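SidF, inhibitor of growth family, member 3 (Legionella pneumophila subsp. pneumophila, PDB 4FYE) is a phosphoinositide phosphatase, probably removing the 3-phosphate from phosphatidylinositol 3,4,5-trisphosphate. Local coordinates at residues Val54-Asp59 with Asp697-Thr702; Ile186-Ala191 with Gly252-Asp257. The protein carries 1 engineered substitution. All blocks are in the same frame, centred on the assembly; numbering follows the deposited sequence.

Overall arrangement
Contact 1 begins near the N terminus, where strand 50-55 runs into the loop that follows it. This contact closes a very large loop, 638 residues from end to end, by bringing residues 54-59 up to residues 697-702, near the junction of helices 692-699 and 701-712. Contact 2 is nested inside that loop: strand 184-189 meets the end of strand 247-254 after 61 residues, across strand 199-206. Strands 50-55 and 184-189 are parallel neighbours in one mixed sheet, so the two contacts, with centres 12 Å apart, share a framework. H187 links them through its bond to S56, and the R188 backbone pairs with V54 while its side chain reaches R254.

Contact 1 of 2, residues Val54-Asp59 with Asp697-Thr702; sequences VNSQYD and DRELTT
A carboxylate held by two hydroxyls ties the loop after strand 50-55 of the mixed sheet to the C-terminal helices, near the junction of 692-699 and 701-712. S56 and Y58 each reach one oxygen of E699, so the carboxylate is gripped through both of its oxygens. The S56 hydroxyl donates a hydrogen bond to E699, OG to OE2 at 2.6 Å, arriving on the syn side but 31° out of the carboxylate plane. The phenol of Y58 donates to the second oxygen; OH and OE1 of E699 are modelled only 2.4 Å apart, so the bond is very short and its exact length doubtful. E699 OE1 lies in the plane of the Y58 ring, at its hydroxyl edge, while the ring and carboxylate planes are nearly perpendicular, at 87°. A bend in the E699 chain at chi2 (-63°) helps bring its carboxylate round to the loop. Two hydroxyl donors on a buried acid should help to stabilise negative charge there. S56 has a further partner, since its OG is also hydrogen-bonded to H187 NE2, and the imidazole thereby helps to fix the hydroxyl that holds E699. Farther back along strand 50-55, V54 makes a looser van der Waals approach, with V54 CG1 4.3 Å from T702 OG1. Backbone bonds from V54 and S56 to strand 184-189 keep the first segment on the sheet. F189 of that strand packs against both S56 and E699, and H187 against T702, while L700 and T701 turn to helix 652-668.

Contact 2 of 2, residues Ile186-Ala191 with Gly252-Asp257; sequences IHRFKA and GTRHSD
R188 and R254 meet through their guanidinium ends, with R188 NH2 lying 3.4 Å from R254 NE. Both atoms are donors, so this is a close approach of like charges rather than a bond. The R188 nitrogen sits over one face of the R254 guanidinium, offset toward its rim, and the two planes are turned 51° apart. It also rests against the aliphatic end of R254, where CD is 3.5 Å from R188 NH2. R254 stretches out from CG to NE, whereas R188 bends at chi3 (70°), turning its head toward its neighbour.

R188 NH2 is also engaged by E199, whose OE1 forms a salt bridge with it and probably offsets part of the charge gathered here. R188 NH1 bonds in addition to the backbone oxygen of L17, so this residue, just after helix 9-16, touches both arginines. This is a side-chain contact between next-but-one strands of the mixed sheet, 184-189 and 247-254, reaching across 199-206, the strand that carries E199; the CA atoms of R188 and R254 are 9.4 Å apart. E198, just before that middle strand, receives K190 NZ on its backbone oxygen and H255 ND1 on its carboxylate, while V54 and S56, at and just past the end of strand 50-55, hydrogen-bond to the R188 backbone and F189 packs against helix 692-699.

Contact 1 of 2, residues Val54-Asp59 with Asp697-Thr702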
loop_
_atom_site.group_PDB
_atom_site.type_symbol
_atom_site.label_atom_id
_atom_site.label_comp_id
_atom_site.label_asym_id
_atom_site.label_seq_id
_atom_site.Cartn_x
_atom_site.Cartn_y
_atom_site.Cartn_z
ATOM N N VAL A 54 -1.752 19.631 2.208
ATOM C CA VAL A 54 -0.651 20.283 2.835
ATOM C C VAL A 54 0.323 20.747 1.749
ATOM O O VAL A 54 0.742 19.937 0.918
ATOM C CB VAL A 54 0.132 19.301 3.762
ATOM C CG1 VAL A 54 1.474 19.899 4.150
ATOM C CG2 VAL A 54 -0.596 18.996 5.062
ATOM N N ASN A 55 0.743 22.010 1.790
ATOM C CA ASN A 55 1.895 22.504 1.007
ATOM C C ASN A 55 3.144 22.650 1.834
ATOM O O ASN A 55 3.094 23.275 2.892
ATOM C CB ASN A 55 1.560 23.885 0.368
ATOM C CG ASN A 55 0.203 23.875 -0.275
ATOM O OD1 ASN A 55 0.063 23.465 -1.418
ATOM N ND2 ASN A 55 -0.818 24.186 0.493
ATOM N N SER A 56 4.283 22.141 1.366
ATOM C CA SER A 56 5.520 22.384 2.141
ATOM C C SER A 56 5.770 23.889 2.272
ATOM O O SER A 56 5.619 24.619 1.301
ATOM C CB SER A 56 6.739 21.724 1.502
ATOM O OG SER A 56 6.613 20.314 1.559
ATOM N N GLN A 57 6.105 24.309 3.489
ATOM C CA GLN A 57 6.694 25.607 3.816
ATOM C C GLN A 57 8.092 25.340 4.458
ATOM O O GLN A 57 8.356 24.245 4.973
ATOM C CB GLN A 57 5.798 26.383 4.803
ATOM C CG GLN A 57 4.366 26.756 4.358
ATOM C CD GLN A 57 4.314 27.558 3.046
ATOM O OE1 GLN A 57 3.423 27.362 2.221
ATOM N NE2 GLN A 57 5.267 28.458 2.848
ATOM N N TYR A 58 8.981 26.334 4.425
ATOM C CA TYR A 58 10.354 26.158 4.859
ATOM C C TYR A 58 10.781 27.332 5.668
ATOM O O TYR A 58 10.225 28.381 5.505
ATOM C CB TYR A 58 11.276 26.081 3.652
ATOM C CG TYR A 58 10.894 24.982 2.721
ATOM C CD1 TYR A 58 10.079 25.239 1.595
ATOM C CD2 TYR A 58 11.335 23.657 2.959
ATOM C CE1 TYR A 58 9.722 24.200 0.736
ATOM C CE2 TYR A 58 10.997 22.644 2.113
ATOM C CZ TYR A 58 10.183 22.905 1.049
ATOM O OH TYR A 58 9.839 21.887 0.276
ATOM N N ASP A 59 11.795 27.161 6.508
ATOM C CA ASP A 59 12.429 28.278 7.200
ATOM C C ASP A 59 13.529 28.927 6.318
ATOM O O ASP A 59 13.784 28.493 5.191
ATOM C CB ASP A 59 13.021 27.800 8.533
ATOM C CG ASP A 59 14.182 26.805 8.353
ATOM O OD1 ASP A 59 14.787 26.708 7.245
ATOM O OD2 ASP A 59 14.486 26.086 9.334
ATOM N N ASP A 697 13.875 13.332 0.170
ATOM C CA ASP A 697 13.483 12.361 1.151
ATOM C C ASP A 697 12.767 13.124 2.304
ATOM O O ASP A 697 11.839 12.626 2.852
ATOM C CB ASP A 697 14.712 11.538 1.608
ATOM C CG ASP A 697 14.337 10.172 2.230
ATOM O OD1 ASP A 697 13.270 9.584 1.880
ATOM O OD2 ASP A 697 15.140 9.657 3.046
ATOM N N ARG A 698 13.175 14.367 2.587
ATOM C CA ARG A 698 12.612 15.148 3.654
ATOM C C ARG A 698 11.165 15.393 3.389
ATOM O O ARG A 698 10.373 15.504 4.315
ATOM C CB ARG A 698 13.363 16.464 3.860
ATOM C CG ARG A 698 14.687 16.256 4.574
ATOM C CD ARG A 698 15.377 17.550 4.787
ATOM N NE ARG A 698 16.582 17.387 5.602
ATOM C CZ ARG A 698 17.440 18.393 5.867
ATOM N NH1 ARG A 698 17.217 19.593 5.341
ATOM N NH2 ARG A 698 18.520 18.203 6.666
ATOM N N GLU A 699 10.762 15.343 2.146
ATOM C CA GLU A 699 9.377 15.728 1.856
ATOM C C GLU A 699 8.415 14.596 2.255
ATOM O O GLU A 699 7.289 14.851 2.706
ATOM C CB GLU A 699 9.183 16.061 0.375
ATOM C CG GLU A 699 9.948 17.258 -0.194
ATOM C CD GLU A 699 9.538 18.563 0.453
ATOM O OE1 GLU A 699 10.205 19.555 0.165
ATOM O OE2 GLU A 699 8.577 18.616 1.269
ATOM N N LEU A 700 8.884 13.357 2.120
ATOM C CA LEU A 700 8.013 12.174 2.090
ATOM C C LEU A 700 7.386 11.745 3.419
ATOM O O LEU A 700 6.481 10.921 3.446
ATOM C CB LEU A 700 8.759 11.016 1.444
ATOM C CG LEU A 700 9.459 11.541 0.197
ATOM C CD1 LEU A 700 10.447 10.499 -0.294
ATOM C CD2 LEU A 700 8.419 11.854 -0.873
ATOM N N THR A 701 7.778 12.296 4.556
ATOM C CA THR A 701 7.111 11.777 5.801
ATOM C C THR A 701 5.802 12.459 6.042
ATOM O O THR A 701 4.946 12.008 6.852
ATOM C CB THR A 701 7.979 11.921 7.034
ATOM O OG1 THR A 701 8.847 13.055 6.824
ATOM C CG2 THR A 701 8.818 10.615 7.207
ATOM N N THR A 702 5.580 13.522 5.311
ATOM C CA THR A 702 4.412 14.310 5.632
ATOM C C THR A 702 3.083 13.635 5.297
ATOM O O THR A 702 2.183 13.633 6.137
ATOM C CB THR A 702 4.579 15.840 5.347
ATOM O OG1 THR A 702 3.790 16.233 4.269
ATOM C CG2 THR A 702 5.981 16.213 5.112
#

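Contact 2 of 2, residues Ile186-Ala191 with Gly252-Asp257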
loop_
_atom_site.group_PDB
_atom_site.type_symbol
_atom_site.label_atom_id
_atom_site.label_comp_id
_atom_site.label_asym_id
_atom_site.label_seq_id
_atom_site.Cartn_x
_atom_site.Cartn_y
_atom_site.Cartn_z
ATOM N N ILE A 186 -3.597 14.808 0.417
ATOM C CA ILE A 186 -2.695 15.388 -0.569
ATOM C C ILE A 186 -1.520 16.152 0.040
ATOM O O ILE A 186 -1.683 16.992 0.928
ATOM C CB ILE A 186 -3.454 16.328 -1.521
ATOM C CG1 ILE A 186 -4.619 15.598 -2.153
ATOM C CG2 ILE A 186 -2.560 16.753 -2.703
ATOM C CD1 ILE A 186 -5.311 16.430 -3.221
ATOM N N HIS A 187 -0.326 15.863 -0.440
ATOM C CA HIS A 187 0.824 16.713 -0.166
ATOM C C HIS A 187 1.408 17.271 -1.419
ATOM O O HIS A 187 1.881 16.482 -2.282
ATOM C CB HIS A 187 1.879 15.916 0.520
ATOM C CG HIS A 187 3.078 16.719 0.943
ATOM N ND1 HIS A 187 4.242 16.151 1.206
ATOM C CD2 HIS A 187 3.276 18.081 1.050
ATOM C CE1 HIS A 187 5.132 17.064 1.571
ATOM N NE2 HIS A 187 4.548 18.262 1.430
ATOM N N ARG A 188 1.399 18.605 -1.522
ATOM C CA ARG A 188 2.054 19.356 -2.620
ATOM C C ARG A 188 3.336 20.069 -2.202
ATOM O O ARG A 188 3.372 20.757 -1.161
ATOM C CB ARG A 188 1.132 20.489 -3.066
ATOM C CG ARG A 188 -0.283 19.982 -3.304
ATOM C CD ARG A 188 -1.272 21.143 -3.582
ATOM N NE ARG A 188 -1.043 21.771 -4.874
ATOM C CZ ARG A 188 -2.019 22.146 -5.703
ATOM N NH1 ARG A 188 -3.299 21.972 -5.377
ATOM N NH2 ARG A 188 -1.716 22.703 -6.867
ATOM N N PHE A 189 4.335 19.997 -3.083
ATOM C CA PHE A 189 5.682 20.543 -2.864
ATOM C C PHE A 189 6.513 20.622 -4.183
ATOM O O PHE A 189 6.352 19.790 -5.059
ATOM C CB PHE A 189 6.480 19.650 -1.858
ATOM C CG PHE A 189 6.594 18.162 -2.284
ATOM C CD1 PHE A 189 5.545 17.262 -2.061
ATOM C CD2 PHE A 189 7.759 17.678 -2.933
ATOM C CE1 PHE A 189 5.602 15.924 -2.517
ATOM C CE2 PHE A 189 7.839 16.330 -3.368
ATOM C CZ PHE A 189 6.774 15.444 -3.119
ATOM N N LYS A 190 7.445 21.565 -4.289
ATOM C CA LYS A 190 8.462 21.538 -5.344
ATOM C C LYS A 190 9.616 20.590 -5.001
ATOM O O LYS A 190 10.424 20.875 -4.137
ATOM C CB LYS A 190 8.970 22.958 -5.608
ATOM C CG LYS A 190 7.911 23.881 -6.236
ATOM C CD LYS A 190 8.205 25.405 -6.117
ATOM C CE LYS A 190 9.087 25.929 -7.252
ATOM N NZ LYS A 190 8.545 25.713 -8.643
ATOM N N ALA A 191 9.688 19.439 -5.655
ATOM C CA ALA A 191 10.866 18.595 -5.535
ATOM C C ALA A 191 12.108 19.308 -6.065
ATOM O O ALA A 191 12.013 20.155 -6.957
ATOM C CB ALA A 191 10.650 17.332 -6.319
ATOM N N GLY A 252 2.774 12.615 -8.804
ATOM C CA GLY A 252 3.188 13.122 -10.062
ATOM C C GLY A 252 3.594 14.568 -10.089
ATOM O O GLY A 252 3.920 15.157 -9.014
ATOM N N THR A 253 3.612 15.147 -11.314
ATOM C CA THR A 253 3.897 16.551 -11.427
ATOM C C THR A 253 2.715 17.301 -11.972
ATOM O O THR A 253 1.976 16.774 -12.849
ATOM C CB THR A 253 5.253 16.941 -12.122
ATOM O OG1 THR A 253 5.054 17.545 -13.379
ATOM C CG2 THR A 253 6.236 15.902 -12.238
ATOM N N ARG A 254 2.502 18.514 -11.445
ATOM C CA ARG A 254 1.465 19.418 -11.959
ATOM C C ARG A 254 2.054 20.527 -12.841
ATOM O O ARG A 254 2.950 21.285 -12.400
ATOM C CB ARG A 254 0.694 20.059 -10.809
ATOM C CG ARG A 254 -0.559 20.813 -11.252
ATOM C CD ARG A 254 -0.987 21.660 -10.084
ATOM N NE ARG A 254 -2.319 22.228 -10.171
ATOM C CZ ARG A 254 -2.541 23.499 -10.449
ATOM N NH1 ARG A 254 -1.515 24.289 -10.730
ATOM N NH2 ARG A 254 -3.783 23.969 -10.471
ATOM N N HIS A 255 1.556 20.653 -14.067
ATOM C CA HIS A 255 2.190 21.590 -15.022
ATOM C C HIS A 255 1.650 22.966 -14.793
ATOM O O HIS A 255 0.598 23.091 -14.151
ATOM C CB HIS A 255 2.082 21.088 -16.454
ATOM C CG HIS A 255 2.635 19.707 -16.624
ATOM N ND1 HIS A 255 3.958 19.443 -16.520
ATOM C CD2 HIS A 255 2.001 18.477 -16.777
ATOM C CE1 HIS A 255 4.168 18.109 -16.639
ATOM N NE2 HIS A 255 2.975 17.523 -16.823
ATOM N N SER A 256 2.360 24.005 -15.255
ATOM C CA SER A 256 1.957 25.381 -14.922
ATOM C C SER A 256 0.524 25.680 -15.346
ATOM O O SER A 256 -0.166 26.430 -14.666
ATOM C CB SER A 256 2.908 26.420 -15.499
ATOM O OG SER A 256 3.216 26.095 -16.828
ATOM N N ASP A 257 0.067 25.050 -16.428
ATOM C CA ASP A 257 -1.328 25.208 -16.884
ATOM C C ASP A 257 -2.327 24.373 -16.043
ATOM O O ASP A 257 -3.535 24.402 -16.287
ATOM C CB ASP A 257 -1.461 24.924 -18.407
ATOM C CG ASP A 257 -1.161 23.454 -18.769
ATOM O OD1 ASP A 257 -1.045 22.619 -17.831
ATOM O OD2 ASP A 257 -1.027 23.112 -19.974
#